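Local coordinates for Alr3699 protein (Nostoc sp., PDB 4XSO) that is of unknown specific function but carries the two-domain GT-B fold shared by a large clan of glycosyltransferases, at residues A[210-215]-A[284-289]; A[278-283]-A[304-309]. One frame throughout, in Å; residues are numbered along the deposited sequence.

Interaction 1: residues A[210-215]-A[284-289]; sequences GHFSRL and DLVAHT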
ATOM      1  N   GLY A 210     -14.191  38.714 -22.306  1.00 31.36           N
ATOM      2  CA  GLY A 210     -13.180  38.352 -21.324  1.00 29.79           C
ATOM      3  C   GLY A 210     -12.919  36.859 -21.371  1.00 29.91           C
ATOM      4  O   GLY A 210     -13.851  36.041 -21.506  1.00 31.23           O
ATOM      5  N   HIS A 211     -11.650  36.494 -21.215  1.00 30.37           N
ATOM      6  CA  HIS A 211     -11.258  35.126 -21.140  1.00 29.58           C
ATOM      7  C   HIS A 211     -10.463  34.989 -19.854  1.00 30.57           C
ATOM      8  O   HIS A 211      -9.480  35.722 -19.664  1.00 34.89           O
ATOM      9  CB  HIS A 211     -10.374  34.833 -22.367  1.00 33.48           C
ATOM     10  CG  HIS A 211     -10.128  33.383 -22.608  1.00 34.02           C
ATOM     11  ND1 HIS A 211      -9.282  32.626 -21.828  1.00 39.15           N
ATOM     12  CD2 HIS A 211     -10.640  32.537 -23.529  1.00 35.82           C
ATOM     13  CE1 HIS A 211      -9.281  31.372 -22.265  1.00 33.77           C
ATOM     14  NE2 HIS A 211     -10.120  31.296 -23.278  1.00 33.38           N
ATOM     15  N   PHE A 212     -10.849  34.107 -18.973  1.00 26.81           N
ATOM     16  CA  PHE A 212     -10.248  34.082 -17.608  1.00 33.30           C
ATOM     17  C   PHE A 212      -9.627  32.717 -17.340  1.00 34.88           C
ATOM     18  O   PHE A 212     -10.333  31.775 -17.086  1.00 48.93           O
ATOM     19  CB  PHE A 212     -11.339  34.291 -16.581  1.00 29.07           C
ATOM     20  CG  PHE A 212     -11.956  35.627 -16.685  1.00 28.23           C
ATOM     21  CD1 PHE A 212     -12.951  35.849 -17.574  1.00 31.66           C
ATOM     22  CD2 PHE A 212     -11.487  36.652 -15.942  1.00 29.37           C
ATOM     23  CE1 PHE A 212     -13.491  37.076 -17.719  1.00 31.44           C
ATOM     24  CE2 PHE A 212     -11.995  37.914 -16.095  1.00 28.84           C
ATOM     25  CZ  PHE A 212     -13.027  38.118 -16.961  1.00 31.22           C
ATOM     26  N   SER A 213      -8.333  32.602 -17.390  1.00 38.92           N
ATOM     27  CA  SER A 213      -7.734  31.275 -17.446  1.00 38.17           C
ATOM     28  C   SER A 213      -6.219  31.479 -17.378  1.00 41.70           C
ATOM     29  O   SER A 213      -5.750  32.594 -17.565  1.00 43.47           O
ATOM     30  CB  SER A 213      -8.298  30.484 -18.631  1.00 45.24           C
ATOM     31  OG  SER A 213      -7.373  29.581 -19.162  1.00 47.66           O
ATOM     32  N   ARG A 214      -5.454  30.403 -17.162  1.00 41.22           N
ATOM     33  CA  ARG A 214      -4.034  30.480 -17.356  1.00 46.73           C
ATOM     34  C   ARG A 214      -3.820  30.317 -18.880  1.00 34.58           C
ATOM     35  O   ARG A 214      -4.647  29.772 -19.606  1.00 35.43           O
ATOM     36  CB  ARG A 214      -3.301  29.377 -16.561  1.00 57.95           C
ATOM     37  CG  ARG A 214      -3.750  27.977 -16.926  1.00 65.36           C
ATOM     38  CD  ARG A 214      -3.204  26.927 -15.955  1.00 80.26           C
ATOM     39  NE  ARG A 214      -3.863  25.651 -16.200  1.00 80.57           N
ATOM     40  CZ  ARG A 214      -5.046  25.291 -15.703  1.00 84.69           C
ATOM     41  NH1 ARG A 214      -5.714  26.089 -14.861  1.00 81.78           N
ATOM     42  NH2 ARG A 214      -5.552  24.104 -16.037  1.00 83.36           N
ATOM     43  N   LEU A 215      -2.745  30.890 -19.352  1.00 38.17           N
ATOM     44  CA  LEU A 215      -2.441  30.928 -20.757  1.00 38.91           C
ATOM     45  C   LEU A 215      -1.877  29.565 -21.109  1.00 43.64           C
ATOM     46  O   LEU A 215      -0.716  29.263 -20.789  1.00 47.76           O
ATOM     47  CB  LEU A 215      -1.428  32.049 -21.030  1.00 40.42           C
ATOM     48  CG  LEU A 215      -1.889  33.443 -20.611  1.00 43.17           C
ATOM     49  CD1 LEU A 215      -0.738  34.438 -20.807  1.00 51.11           C
ATOM     50  CD2 LEU A 215      -3.124  33.876 -21.387  1.00 43.64           C
ATOM     51  N   ASP A 284     -18.639  42.368 -21.474  1.00 31.40           N
ATOM     52  CA  ASP A 284     -19.944  42.310 -22.097  1.00 34.34           C
ATOM     53  C   ASP A 284     -20.246  40.864 -22.433  1.00 34.80           C
ATOM     54  O   ASP A 284     -21.372  40.510 -22.542  1.00 31.20           O
ATOM     55  CB  ASP A 284     -19.949  43.225 -23.320  1.00 43.40           C
ATOM     56  CG  ASP A 284     -19.673  44.698 -22.939  1.00 40.50           C
ATOM     57  OD1 ASP A 284     -20.650  45.256 -22.397  1.00 41.06           O
ATOM     58  OD2 ASP A 284     -18.516  45.265 -23.092  1.00 35.74           O
ATOM     59  N   LEU A 285     -19.223  40.011 -22.534  1.00 31.18           N
ATOM     60  CA  LEU A 285     -19.387  38.572 -22.770  1.00 31.51           C
ATOM     61  C   LEU A 285     -18.181  37.886 -22.183  1.00 29.93           C
ATOM     62  O   LEU A 285     -17.083  38.423 -22.233  1.00 26.46           O
ATOM     63  CB  LEU A 285     -19.472  38.299 -24.262  1.00 34.21           C
ATOM     64  CG  LEU A 285     -19.351  36.879 -24.784  1.00 32.83           C
ATOM     65  CD1 LEU A 285     -20.595  36.116 -24.294  1.00 36.76           C
ATOM     66  CD2 LEU A 285     -19.268  36.811 -26.338  1.00 34.93           C
ATOM     67  N   VAL A 286     -18.394  36.732 -21.555  1.00 30.36           N
ATOM     68  CA  VAL A 286     -17.319  35.933 -21.011  1.00 29.77           C
ATOM     69  C   VAL A 286     -17.196  34.741 -21.946  1.00 29.92           C
ATOM     70  O   VAL A 286     -18.197  34.097 -22.224  1.00 34.78           O
ATOM     71  CB  VAL A 286     -17.612  35.505 -19.587  1.00 29.54           C
ATOM     72  CG1 VAL A 286     -16.522  34.570 -19.101  1.00 29.33           C
ATOM     73  CG2 VAL A 286     -17.658  36.759 -18.717  1.00 36.54           C
ATOM     74  N   ALA A 287     -15.994  34.485 -22.455  1.00 28.83           N
ATOM     75  CA  ALA A 287     -15.734  33.316 -23.257  1.00 30.90           C
ATOM     76  C   ALA A 287     -14.897  32.273 -22.628  1.00 30.96           C
ATOM     77  O   ALA A 287     -13.740  32.492 -22.270  1.00 34.58           O
ATOM     78  CB  ALA A 287     -15.062  33.739 -24.599  1.00 36.19           C
ATOM     79  N   HIS A 288     -15.432  31.069 -22.660  1.00 33.34           N
ATOM     80  CA  HIS A 288     -14.712  29.855 -22.314  1.00 35.18           C
ATOM     81  C   HIS A 288     -14.471  29.154 -23.651  1.00 34.75           C
ATOM     82  O   HIS A 288     -15.430  28.916 -24.385  1.00 34.70           O
ATOM     83  CB  HIS A 288     -15.603  29.011 -21.400  1.00 34.00           C
ATOM     84  CG  HIS A 288     -15.078  27.642 -21.151  1.00 37.03           C
ATOM     85  ND1 HIS A 288     -15.399  26.566 -21.952  1.00 38.67           N
ATOM     86  CD2 HIS A 288     -14.242  27.167 -20.201  1.00 41.77           C
ATOM     87  CE1 HIS A 288     -14.767  25.492 -21.526  1.00 38.48           C
ATOM     88  NE2 HIS A 288     -14.045  25.834 -20.472  1.00 40.99           N
ATOM     89  N   THR A 289     -13.219  28.868 -23.998  1.00 34.65           N
ATOM     90  CA  THR A 289     -12.927  28.327 -25.341  1.00 36.58           C
ATOM     91  C   THR A 289     -11.909  27.199 -25.262  1.00 36.31           C
ATOM     92  O   THR A 289     -11.066  27.094 -26.141  1.00 37.11           O
ATOM     93  CB  THR A 289     -12.345  29.410 -26.235  1.00 34.47           C
ATOM     94  OG1 THR A 289     -11.076  29.842 -25.707  1.00 34.10           O
ATOM     95  CG2 THR A 289     -13.308  30.583 -26.294  1.00 42.27           C
TER
HETATM   96  O   HOH W   1     -12.621  32.119 -19.731  1.00 62.77           O
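Gly210 and Val286 face each other as a parallel bridge, their CA atoms 4.8 Å apart, where strands 210-212 and 285-287 run side by side at 40° in the Rossmann-like sheet of the C-terminal half of a GT-B fold. Two backbone bonds flank Val286: Gly210 N donates to Leu285 O (2.9 Å), and Ala287 N donates to Gly210 O (2.8 Å). Gly210 suits a spot where a side chain would run into the Phe212 ring. The Phe212 ring meets Val286, with Phe212 CD1 4.1 Å from Val286 CG1, the two side chains crossing at about a right angle. Beyond the bridge the strands are joined by a water, which accepts from Phe212 N and donates to Ala287 O; it also lies over the centre of the His211 ring, 3.9 Å above its plane. With CG anti to the backbone N (chi1 -167°), the imidazole reaches across toward Thr289, just after strand 285-287, and His211 NE2 donates within the ring plane to Thr289 OG1 (3.0 Å) in a bent hydrogen bond (140° at the hydrogen). Thr289 OG1, bonded more strongly to Gly220 O, thus links His211 to the 219-220 loop, satisfying buried polar atoms where the strands end.

Interaction 2: residues A[278-283]-A[304-309]; sequences QLMAAC and MLCGKP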
ATOM      1  N   GLN A 278     -15.238  40.996 -10.421  1.00 33.26           N
ATOM      2  CA  GLN A 278     -15.341  42.365 -10.864  1.00 34.96           C
ATOM      3  C   GLN A 278     -14.969  42.544 -12.353  1.00 30.34           C
ATOM      4  O   GLN A 278     -15.644  43.252 -13.103  1.00 28.69           O
ATOM      5  CB  GLN A 278     -14.409  43.252 -10.014  1.00 39.82           C
ATOM      6  CG  GLN A 278     -14.827  43.407  -8.536  1.00 37.57           C
ATOM      7  CD  GLN A 278     -14.745  42.113  -7.758  1.00 37.87           C
ATOM      8  OE1 GLN A 278     -13.808  41.281  -7.943  1.00 41.18           O
ATOM      9  NE2 GLN A 278     -15.698  41.928  -6.833  1.00 39.33           N
ATOM     10  N   LEU A 279     -13.843  41.949 -12.733  1.00 34.73           N
ATOM     11  CA  LEU A 279     -13.448  41.902 -14.139  1.00 31.63           C
ATOM     12  C   LEU A 279     -14.522  41.321 -14.993  1.00 32.29           C
ATOM     13  O   LEU A 279     -14.824  41.885 -16.007  1.00 34.76           O
ATOM     14  CB  LEU A 279     -12.149  41.115 -14.299  1.00 30.41           C
ATOM     15  CG  LEU A 279     -10.973  41.939 -13.805  1.00 31.82           C
ATOM     16  CD1 LEU A 279      -9.776  41.011 -13.604  1.00 31.58           C
ATOM     17  CD2 LEU A 279     -10.596  43.079 -14.755  1.00 36.30           C
ATOM     18  N   MET A 280     -15.097  40.181 -14.573  1.00 32.35           N
ATOM     19  CA  MET A 280     -16.224  39.543 -15.312  1.00 30.64           C
ATOM     20  C   MET A 280     -17.398  40.534 -15.515  1.00 28.58           C
ATOM     21  O   MET A 280     -17.970  40.715 -16.591  1.00 30.12           O
ATOM     22  CB  MET A 280     -16.680  38.310 -14.547  1.00 29.58           C
ATOM     23  CG  MET A 280     -15.734  37.086 -14.576  1.00 28.92           C
ATOM     24  SD  MET A 280     -16.447  35.585 -13.873  1.00 21.02           S
ATOM     25  CE  MET A 280     -15.112  34.502 -14.435  1.00 32.26           C
ATOM     26  N   ALA A 281     -17.757  41.200 -14.431  1.00 28.08           N
ATOM     27  CA  ALA A 281     -18.799  42.185 -14.461  1.00 30.02           C
ATOM     28  C   ALA A 281     -18.501  43.266 -15.466  1.00 30.71           C
ATOM     29  O   ALA A 281     -19.417  43.753 -16.132  1.00 36.02           O
ATOM     30  CB  ALA A 281     -19.026  42.801 -13.082  1.00 30.47           C
ATOM     31  N   ALA A 282     -17.240  43.631 -15.624  1.00 30.81           N
ATOM     32  CA  ALA A 282     -16.932  44.634 -16.591  1.00 32.16           C
ATOM     33  C   ALA A 282     -16.896  44.160 -18.042  1.00 32.79           C
ATOM     34  O   ALA A 282     -16.793  44.968 -18.909  1.00 34.27           O
ATOM     35  CB  ALA A 282     -15.658  45.296 -16.232  1.00 33.64           C
ATOM     36  N   CYS A 283     -16.975  42.864 -18.294  1.00 34.06           N
ATOM     37  CA  CYS A 283     -17.047  42.341 -19.674  1.00 32.03           C
ATOM     38  C   CYS A 283     -18.473  42.511 -20.170  1.00 35.50           C
ATOM     39  O   CYS A 283     -19.403  42.803 -19.381  1.00 34.25           O
ATOM     40  CB  CYS A 283     -16.673  40.880 -19.667  1.00 34.93           C
ATOM     41  SG  CYS A 283     -14.923  40.701 -19.296  1.00 36.71           S
ATOM     42  N   MET A 304     -21.869  33.170 -15.011  1.00 29.69           N
ATOM     43  CA  MET A 304     -23.322  33.079 -14.899  1.00 30.65           C
ATOM     44  C   MET A 304     -23.755  33.781 -13.592  1.00 29.06           C
ATOM     45  O   MET A 304     -24.676  34.587 -13.572  1.00 33.31           O
ATOM     46  CB  MET A 304     -23.752  31.608 -14.923  1.00 33.88           C
ATOM     47  CG  MET A 304     -23.535  30.895 -16.267  1.00 31.13           C
ATOM     48  SD  MET A 304     -23.974  29.114 -16.267  1.00 25.41           S
ATOM     49  CE  MET A 304     -25.515  29.408 -16.951  1.00 36.37           C
ATOM     50  N   LEU A 305     -23.077  33.491 -12.508  1.00 28.51           N
ATOM     51  CA  LEU A 305     -23.408  34.113 -11.216  1.00 29.49           C
ATOM     52  C   LEU A 305     -23.156  35.578 -11.278  1.00 31.41           C
ATOM     53  O   LEU A 305     -23.761  36.341 -10.492  1.00 29.70           O
ATOM     54  CB  LEU A 305     -22.552  33.482 -10.113  1.00 28.32           C
ATOM     55  CG  LEU A 305     -22.941  32.080  -9.709  1.00 28.10           C
ATOM     56  CD1 LEU A 305     -21.840  31.470  -8.862  1.00 30.97           C
ATOM     57  CD2 LEU A 305     -24.233  32.097  -8.963  1.00 31.73           C
ATOM     58  N   CYS A 306     -22.250  36.025 -12.175  1.00 31.14           N
ATOM     59  CA  CYS A 306     -22.034  37.464 -12.297  1.00 29.92           C
ATOM     60  C   CYS A 306     -23.129  38.050 -13.157  1.00 34.81           C
ATOM     61  O   CYS A 306     -23.120  39.229 -13.476  1.00 35.18           O
ATOM     62  CB  CYS A 306     -20.690  37.842 -12.908  1.00 32.10           C
ATOM     63  SG  CYS A 306     -19.238  37.439 -11.976  1.00 33.30           S
ATOM     64  N   GLY A 307     -24.066  37.235 -13.597  1.00 29.55           N
ATOM     65  CA  GLY A 307     -25.071  37.783 -14.454  1.00 33.35           C
ATOM     66  C   GLY A 307     -24.560  38.174 -15.825  1.00 32.17           C
ATOM     67  O   GLY A 307     -25.046  39.113 -16.362  1.00 31.55           O
ATOM     68  N   LYS A 308     -23.627  37.448 -16.402  1.00 29.54           N
ATOM     69  CA  LYS A 308     -23.072  37.807 -17.717  1.00 28.82           C
ATOM     70  C   LYS A 308     -23.434  36.800 -18.795  1.00 28.63           C
ATOM     71  O   LYS A 308     -23.624  35.615 -18.531  1.00 30.46           O
ATOM     72  CB  LYS A 308     -21.549  37.882 -17.627  1.00 31.03           C
ATOM     73  CG  LYS A 308     -21.072  39.083 -16.804  1.00 38.35           C
ATOM     74  CD  LYS A 308     -21.663  40.305 -17.517  1.00 37.38           C
ATOM     75  CE  LYS A 308     -21.070  41.594 -17.156  1.00 48.05           C
ATOM     76  NZ  LYS A 308     -21.818  42.614 -17.899  1.00 45.37           N
ATOM     77  N   PRO A 309     -23.550  37.271 -20.023  1.00 29.39           N
ATOM     78  CA  PRO A 309     -23.666  36.290 -21.095  1.00 33.43           C
ATOM     79  C   PRO A 309     -22.369  35.487 -21.113  1.00 32.12           C
ATOM     80  O   PRO A 309     -21.273  36.066 -20.922  1.00 32.11           O
ATOM     81  CB  PRO A 309     -23.686  37.157 -22.342  1.00 32.86           C
ATOM     82  CG  PRO A 309     -24.052  38.531 -21.896  1.00 33.79           C
ATOM     83  CD  PRO A 309     -23.398  38.647 -20.566  1.00 32.56           C
TER
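The flat groups that Lys308 meets are the peptide carbonyls of Met280, Ala281 and Cys283, and they are approached at their oxygens. Lys308 NZ donates to Cys283 O over 2.8 Å, nearly in line with the carbonyl bond. In this Rossmann-like domain the site joins the C-terminal ends of two helices, 276-282 and 298-305; the second closes in a Schellman motif, in which Gly307, with positive phi (69°), turns the chain so that Lys308 can reach back toward the first. With CG anti to the carbonyl carbon (chi1 -70°), Lys308 CG is set 3.5 Å from Met280 O; the bend at chi2 (-58°) then turns CD and the extended end toward Ala281 O and Cys283 O. Although Ala281 O is 3.2 Å from Lys308 NZ, the angle there is poor for a bond. A long, flexible cation fits this place: its methylenes pass alongside the last helical turn, and its charge sits by carbonyls at the negative end of the helix dipole, which would be expected to be favourable. On the Met280 side of the helix end, small Cys306 points toward the helix and its SG packs against Met280, lying 3.7 Å from Met280 CB and 3.9 Å from Met280 SD.

Following the chain, 210-215 comes first, then 278-283, 284-289 and 304-309, so the segments alternate and the two contacts cross. Interaction 1 closes a loop of 68 residues, pairing strand 207-212 with strand 285-287 in the middle of the sheet. Interaction 2 closes a shorter one of 20 residues that contains strand 285-287 and most of helix 298-305. Helix 276-282 leads into that strand; strand 285-287, helix 298-305 and strand 310-313 then form a beta-alpha-beta unit. The contacts, with centres 11 Å apart, touch directly: Val286 N probably bonds to Pro309 O, and Cys283 SG packs on Gly210 CA. Together they tie the central strands to the helices on one sheet face.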